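Side-chain contacts in probable tRNA pseudouridine synthase D (PDB 1Z2Z), which probably catalyses the isomerisation of uridine 13 in transfer RNA to pseudouridine, as a member of the TruD family of pseudouridine synthases: residues C283-E287 with A288-L292; R294-E297 with G298-V301; K317-S320 with E321-N324. All blocks are in the same frame, centred on the assembly; numbering follows the deposited sequence.

Contact 1: C283-E287 with A288-L292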
loop_
_atom_site.group_PDB
_atom_site.type_symbol
_atom_site.label_atom_id
_atom_site.label_comp_id
_atom_site.label_asym_id
_atom_site.label_seq_id
_atom_site.Cartn_x
_atom_site.Cartn_y
_atom_site.Cartn_z
ATOM N N CYS A 283 3.409 0.805 16.370
ATOM C CA CYS A 283 4.695 0.333 16.880
ATOM C C CYS A 283 4.741 0.449 18.386
ATOM O O CYS A 283 4.972 -0.531 19.099
ATOM C CB CYS A 283 5.831 1.176 16.297
ATOM S SG CYS A 283 6.136 0.956 14.536
ATOM N N ARG A 284 4.540 1.675 18.855
ATOM C CA ARG A 284 4.543 1.972 20.278
ATOM C C ARG A 284 3.671 0.930 20.974
ATOM O O ARG A 284 4.031 0.414 22.027
ATOM C CB ARG A 284 3.987 3.376 20.509
ATOM C CG ARG A 284 4.674 4.132 21.617
ATOM C CD ARG A 284 6.138 4.381 21.289
ATOM N NE ARG A 284 6.340 5.463 20.327
ATOM C CZ ARG A 284 7.505 5.725 19.737
ATOM N NH1 ARG A 284 8.568 4.977 20.008
ATOM N NH2 ARG A 284 7.616 6.735 18.881
ATOM N N ARG A 285 2.533 0.600 20.375
ATOM C CA ARG A 285 1.653 -0.388 20.974
ATOM C C ARG A 285 2.268 -1.780 20.944
ATOM O O ARG A 285 2.017 -2.591 21.835
ATOM C CB ARG A 285 0.300 -0.401 20.268
ATOM C CG ARG A 285 -0.713 -1.344 20.896
ATOM C CD ARG A 285 -2.119 -0.910 20.533
ATOM N NE ARG A 285 -3.151 -1.738 21.144
ATOM C CZ ARG A 285 -3.269 -3.045 20.950
ATOM N NH1 ARG A 285 -4.246 -3.715 21.546
ATOM N NH2 ARG A 285 -2.412 -3.680 20.162
ATOM N N ILE A 286 3.059 -2.064 19.913
ATOM C CA ILE A 286 3.722 -3.360 19.805
ATOM C C ILE A 286 4.846 -3.389 20.837
ATOM O O ILE A 286 5.240 -4.453 21.311
ATOM C CB ILE A 286 4.327 -3.597 18.393
ATOM C CG1 ILE A 286 3.202 -3.740 17.362
ATOM C CG2 ILE A 286 5.197 -4.855 18.396
ATOM C CD1 ILE A 286 3.670 -3.824 15.909
ATOM N N GLU A 287 5.365 -2.214 21.175
ATOM C CA GLU A 287 6.421 -2.139 22.168
ATOM C C GLU A 287 5.820 -2.283 23.552
ATOM O O GLU A 287 6.382 -2.956 24.409
ATOM C CB GLU A 287 7.163 -0.811 22.078
ATOM C CG GLU A 287 7.975 -0.642 20.818
ATOM C CD GLU A 287 8.705 0.674 20.806
ATOM O OE1 GLU A 287 8.064 1.712 21.088
ATOM O OE2 GLU A 287 9.914 0.676 20.511
ATOM N N ALA A 288 4.675 -1.646 23.770
ATOM C CA ALA A 288 4.012 -1.710 25.063
ATOM C C ALA A 288 3.698 -3.151 25.465
ATOM O O ALA A 288 3.366 -3.412 26.621
ATOM C CB ALA A 288 2.734 -0.885 25.037
ATOM N N GLY A 289 3.813 -4.083 24.520
ATOM C CA GLY A 289 3.534 -5.479 24.816
ATOM C C GLY A 289 2.076 -5.885 24.641
ATOM O O GLY A 289 1.704 -7.029 24.926
ATOM N N ILE A 290 1.244 -4.953 24.175
ATOM C CA ILE A 290 -0.183 -5.224 23.958
ATOM C C ILE A 290 -0.382 -5.800 22.545
ATOM O O ILE A 290 -0.304 -5.066 21.564
ATOM C CB ILE A 290 -1.041 -3.922 24.068
ATOM C CG1 ILE A 290 -0.643 -3.096 25.308
ATOM C CG2 ILE A 290 -2.522 -4.284 24.077
ATOM C CD1 ILE A 290 -1.033 -3.684 26.655
ATOM N N PRO A 291 -0.660 -7.114 22.433
ATOM C CA PRO A 291 -0.861 -7.782 21.145
ATOM C C PRO A 291 -1.899 -7.099 20.279
ATOM O O PRO A 291 -2.683 -6.272 20.756
ATOM C CB PRO A 291 -1.253 -9.205 21.540
ATOM C CG PRO A 291 -1.915 -9.020 22.849
ATOM C CD PRO A 291 -1.029 -8.012 23.539
ATOM N N LEU A 292 -1.905 -7.448 19.000
ATOM C CA LEU A 292 -2.822 -6.828 18.063
ATOM C C LEU A 292 -4.113 -7.617 17.899
ATOM O O LEU A 292 -5.092 -7.097 17.362
ATOM C CB LEU A 292 -2.125 -6.656 16.708
ATOM C CG LEU A 292 -0.727 -6.014 16.761
ATOM C CD1 LEU A 292 -0.150 -5.906 15.358
ATOM C CD2 LEU A 292 -0.808 -4.636 17.421
#

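Contact 2: R294-E297 with G298-V301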
loop_
_atom_site.group_PDB
_atom_site.type_symbol
_atom_site.label_atom_id
_atom_site.label_comp_id
_atom_site.label_asym_id
_atom_site.label_seq_id
_atom_site.Cartn_x
_atom_site.Cartn_y
_atom_site.Cartn_z
ATOM N N ARG A 294 -5.784 -9.067 20.569
ATOM C CA ARG A 294 -6.401 -9.173 21.890
ATOM C C ARG A 294 -6.812 -7.789 22.380
ATOM O O ARG A 294 -6.053 -6.820 22.272
ATOM C CB ARG A 294 -5.447 -9.819 22.902
ATOM C CG ARG A 294 -5.340 -11.326 22.759
ATOM C CD ARG A 294 -4.370 -11.927 23.763
ATOM N NE ARG A 294 -4.152 -13.350 23.497
ATOM C CZ ARG A 294 -3.166 -14.078 24.020
ATOM N NH1 ARG A 294 -2.289 -13.525 24.849
ATOM N NH2 ARG A 294 -3.054 -15.364 23.708
ATOM N N ALA A 295 -8.020 -7.693 22.917
ATOM C CA ALA A 295 -8.512 -6.412 23.398
ATOM C C ALA A 295 -8.247 -6.191 24.890
ATOM O O ALA A 295 -8.085 -7.143 25.652
ATOM C CB ALA A 295 -10.010 -6.295 23.101
ATOM N N VAL A 296 -8.191 -4.925 25.295
ATOM C CA VAL A 296 -7.972 -4.559 26.694
ATOM C C VAL A 296 -8.987 -3.493 27.091
ATOM O O VAL A 296 -9.959 -3.256 26.377
ATOM C CB VAL A 296 -6.557 -3.987 26.937
ATOM C CG1 VAL A 296 -5.516 -5.019 26.567
ATOM C CG2 VAL A 296 -6.362 -2.702 26.147
ATOM N N GLU A 297 -8.771 -2.840 28.223
ATOM C CA GLU A 297 -9.719 -1.821 28.639
ATOM C C GLU A 297 -9.616 -0.566 27.779
ATOM O O GLU A 297 -8.553 0.044 27.673
ATOM C CB GLU A 297 -9.513 -1.467 30.112
ATOM C CG GLU A 297 -9.863 -2.586 31.079
ATOM C CD GLU A 297 -9.677 -2.175 32.522
ATOM O OE1 GLU A 297 -10.006 -2.980 33.421
ATOM O OE2 GLU A 297 -9.199 -1.044 32.758
ATOM N N GLY A 298 -10.735 -0.190 27.166
ATOM C CA GLY A 298 -10.770 0.993 26.325
ATOM C C GLY A 298 -9.883 0.876 25.103
ATOM O O GLY A 298 -9.227 1.842 24.724
ATOM N N ASP A 299 -9.884 -0.302 24.483
ATOM C CA ASP A 299 -9.071 -0.575 23.302
ATOM C C ASP A 299 -9.668 0.001 22.001
ATOM O O ASP A 299 -8.921 0.435 21.118
ATOM C CB ASP A 299 -8.867 -2.097 23.153
ATOM C CG ASP A 299 -7.418 -2.483 22.843
ATOM O OD1 ASP A 299 -6.669 -1.649 22.293
ATOM O OD2 ASP A 299 -7.030 -3.634 23.131
ATOM N N ILE A 300 -11.000 0.015 21.896
ATOM C CA ILE A 300 -11.736 0.505 20.710
ATOM C C ILE A 300 -11.574 -0.425 19.511
ATOM O O ILE A 300 -10.503 -0.506 18.913
ATOM C CB ILE A 300 -11.304 1.933 20.255
ATOM C CG1 ILE A 300 -11.763 2.980 21.267
ATOM C CG2 ILE A 300 -11.945 2.275 18.910
ATOM C CD1 ILE A 300 -11.437 4.399 20.854
ATOM N N VAL A 301 -12.645 -1.118 19.150
ATOM C CA VAL A 301 -12.586 -2.029 18.017
ATOM C C VAL A 301 -13.548 -1.596 16.901
ATOM O O VAL A 301 -14.202 -0.551 17.002
ATOM C CB VAL A 301 -12.894 -3.501 18.466
ATOM C CG1 VAL A 301 -11.980 -3.890 19.620
ATOM C CG2 VAL A 301 -14.357 -3.651 18.885
#

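Contact 3: K317-S320 with E321-N324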
loop_
_atom_site.group_PDB
_atom_site.type_symbol
_atom_site.label_atom_id
_atom_site.label_comp_id
_atom_site.label_asym_id
_atom_site.label_seq_id
_atom_site.Cartn_x
_atom_site.Cartn_y
_atom_site.Cartn_z
ATOM N N LYS A 317 -16.646 0.837 21.848
ATOM C CA LYS A 317 -15.507 0.944 22.753
ATOM C C LYS A 317 -15.575 -0.119 23.855
ATOM O O LYS A 317 -16.559 -0.198 24.592
ATOM C CB LYS A 317 -15.465 2.346 23.362
ATOM C CG LYS A 317 -14.187 2.658 24.107
ATOM C CD LYS A 317 -14.093 4.142 24.373
ATOM C CE LYS A 317 -12.716 4.534 24.867
ATOM N NZ LYS A 317 -12.607 6.018 24.935
ATOM N N VAL A 318 -14.532 -0.936 23.956
ATOM C CA VAL A 318 -14.478 -1.992 24.966
ATOM C C VAL A 318 -14.180 -1.434 26.362
ATOM O O VAL A 318 -13.378 -0.509 26.508
ATOM C CB VAL A 318 -13.409 -3.066 24.598
ATOM C CG1 VAL A 318 -12.142 -2.389 24.127
ATOM C CG2 VAL A 318 -13.111 -3.960 25.805
ATOM N N THR A 319 -14.842 -1.987 27.379
ATOM C CA THR A 319 -14.641 -1.549 28.760
ATOM C C THR A 319 -14.208 -2.702 29.659
ATOM O O THR A 319 -13.910 -3.798 29.184
ATOM C CB THR A 319 -15.917 -0.923 29.365
ATOM O OG1 THR A 319 -17.010 -1.832 29.211
ATOM C CG2 THR A 319 -16.245 0.400 28.686
ATOM N N SER A 320 -14.183 -2.444 30.963
ATOM C CA SER A 320 -13.766 -3.444 31.939
ATOM C C SER A 320 -14.754 -4.589 32.083
ATOM O O SER A 320 -14.451 -5.606 32.706
ATOM C CB SER A 320 -13.552 -2.781 33.301
ATOM O OG SER A 320 -12.544 -1.786 33.228
ATOM N N GLU A 321 -15.936 -4.426 31.504
ATOM C CA GLU A 321 -16.957 -5.460 31.594
ATOM C C GLU A 321 -17.165 -6.225 30.274
ATOM O O GLU A 321 -17.337 -7.452 30.282
ATOM C CB GLU A 321 -18.275 -4.842 32.087
ATOM C CG GLU A 321 -18.708 -3.575 31.344
ATOM C CD GLU A 321 -18.304 -2.276 32.045
ATOM O OE1 GLU A 321 -17.109 -2.099 32.384
ATOM O OE2 GLU A 321 -19.195 -1.415 32.242
ATOM N N THR A 322 -17.125 -5.516 29.146
ATOM C CA THR A 322 -17.317 -6.152 27.842
ATOM C C THR A 322 -16.029 -6.765 27.293
ATOM O O THR A 322 -16.046 -7.449 26.271
ATOM C CB THR A 322 -17.878 -5.151 26.807
ATOM O OG1 THR A 322 -16.895 -4.150 26.520
ATOM C CG2 THR A 322 -19.137 -4.473 27.346
ATOM N N VAL A 323 -14.921 -6.523 27.989
ATOM C CA VAL A 323 -13.610 -7.043 27.605
ATOM C C VAL A 323 -13.638 -8.536 27.268
ATOM O O VAL A 323 -13.063 -8.962 26.269
ATOM C CB VAL A 323 -12.571 -6.813 28.736
ATOM C CG1 VAL A 323 -13.068 -7.443 30.032
ATOM C CG2 VAL A 323 -11.219 -7.402 28.350
ATOM N N ASN A 324 -14.298 -9.328 28.103
ATOM C CA ASN A 324 -14.379 -10.764 27.872
ATOM C C ASN A 324 -15.173 -11.107 26.614
ATOM O O ASN A 324 -14.906 -12.114 25.959
ATOM C CB ASN A 324 -15.007 -11.456 29.086
ATOM C CG ASN A 324 -14.074 -11.493 30.285
ATOM O OD1 ASN A 324 -13.208 -10.631 30.437
ATOM N ND2 ASN A 324 -14.258 -12.487 31.152
#

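Contact 1: C283-E287 with A288-L292
Arg-285 reaches out from the last turn of its helix and crosses Ile-290 at about a right angle, so that the methyl CG2 of Ile-290 lies over one face of the guanidinium, offset toward its rim and 3.1 Å from NH1 of Arg-285. The methyl suits that apolar face. The arginine gets there with CG anti to the backbone N (chi1 -176°) and the chain extended from CG to NE, long enough to carry its N-H donors across to the carbonyl of Pro-291: NH2 of Arg-285 donates to O of Pro-291 at 2.7 Å, standing above the carbonyl plane, while NH1 adds a weak bond to the same oxygen. Near the guanidinium plane, CD2 of Leu-292 lies beside NH2. A second partner, Asp-299, reaches NH1 from the loop beyond.

The helix end is closed by Gly-289, whose positive phi (88°) would make a side chain collide with the carbonyl oxygen of Ala-288. Ala-288 N still makes a helical bond to O of Arg-284 (2.8 Å). Ile-290 N bonds weakly to O of Arg-285 (3.4 Å), the 6-to-1 bond of a Schellman motif, here without its 5-to-2 companion.

Near the same end of the helix, Ile-286 and Leu-292 approach at a slant, CG1 of Ile-286 lying 4.1 Å from CD2 of Leu-292. Ile-356 of helix 352-363 packs on Arg-285 and Ala-288. The same helix supplies Glu-363, the stronger salt-bridge partner of Arg-284; NH1 of Arg-284 makes only a weak salt bridge to OE1 of Glu-287.

Contact 2: R294-E297 with G298-V301
Asp-299 folds its side chain back over Val-296, spanning a type II beta turn that runs from Val-296 to Asp-299. Gly-298 takes the third position with positive phi (64°), where a side chain would strike the carbonyl oxygen of Glu-297. From this corner CB of Asp-299 heads into the turn and sits 3.6 Å from O of Val-296. Next along, CG packs against the methyl CG2 of Val-296 at 3.5 Å, a branch that lies between the backbone N and the carbonyl carbon because CG1 is anti to the carbonyl carbon (chi1 -60°). OD1 skirts that same methyl at longer range. OD2 accepts a weak, bent bond from Val-296 N (2.8 Å, N-H...O 128°) and lies close to CA of Ala-295. Aspartate suits the place because this oxygen also meets a positive charge, the NH1 of Arg-285, in a salt bridge within a largely buried setting. With an alanine here, the Arg-285 guanidinium would be likely to lose its counter-charge and Val-296 N its weak acceptor, opening a gap beside CG2 of Val-296. Pro-353 of helix 352-363 and Ile-337 of strand 336-337 pack on Asp-299 from outside the turn. Past OD2, the small methyl CB of Ala-295 stands 4.0 Å from that oxygen.

Contact 3: K317-S320 with E321-N324
The carboxylate of Glu-321 has OG1 of Thr-319 over one face, 3.1 Å from CD of Glu-321. Beside the OE1 end of the group comes CB of Ser-320, 3.7 Å from OE1 of Glu-321. The glutamate folds back because its chain bends at chi2 (-96°), which returns the acid over the preceding residues. One bond is nearly straight: Thr-319 N donates to OG1 of Thr-322 at 3.1 Å and 172°, the hydroxyl of Thr-322 being placed between its backbone N and carbonyl carbon (chi1 67°). A backbone N-H is bound here by a side-chain hydroxyl three residues on, just ahead of helix 323-330, and threonine suits the place because its hydroxyl is short and can accept. Val-323 N also makes a weak bond to O of Thr-319 (3.1 Å), between residues four apart at the approach to the helix. On the apolar side, CG2 of Val-318 touches CA of Val-323 at 3.6 Å. The loop that leads into helix 323-330 lies alongside the preceding turn: Val-318 pairs through its backbone with Gly-298, and Lys-317 reaches Ser-350, in the loop leading to helix 352-363.

In the fold
Following the chain from the N terminus, helix 263-287 ends in contact 1, which turns it into the loop leading to strand 301-302. Contact 2 closes a tight turn in that same loop just before the strand, and contact 3 comes after it, at the start of helix 323-330. All three are local and in series; none encloses or crosses another. Bonds between neighbours join them: the Arg-285 to Asp-299 salt bridge binds contact 1 to contact 2, and a probable backbone bond from Gly-298 N to O of Val-318 binds contact 2 to contact 3. Contacts 1 and 3 do not touch, so contact 2 is the bridge between the two helix ends. The group lies away from the predicted nucleophile, Asp-86.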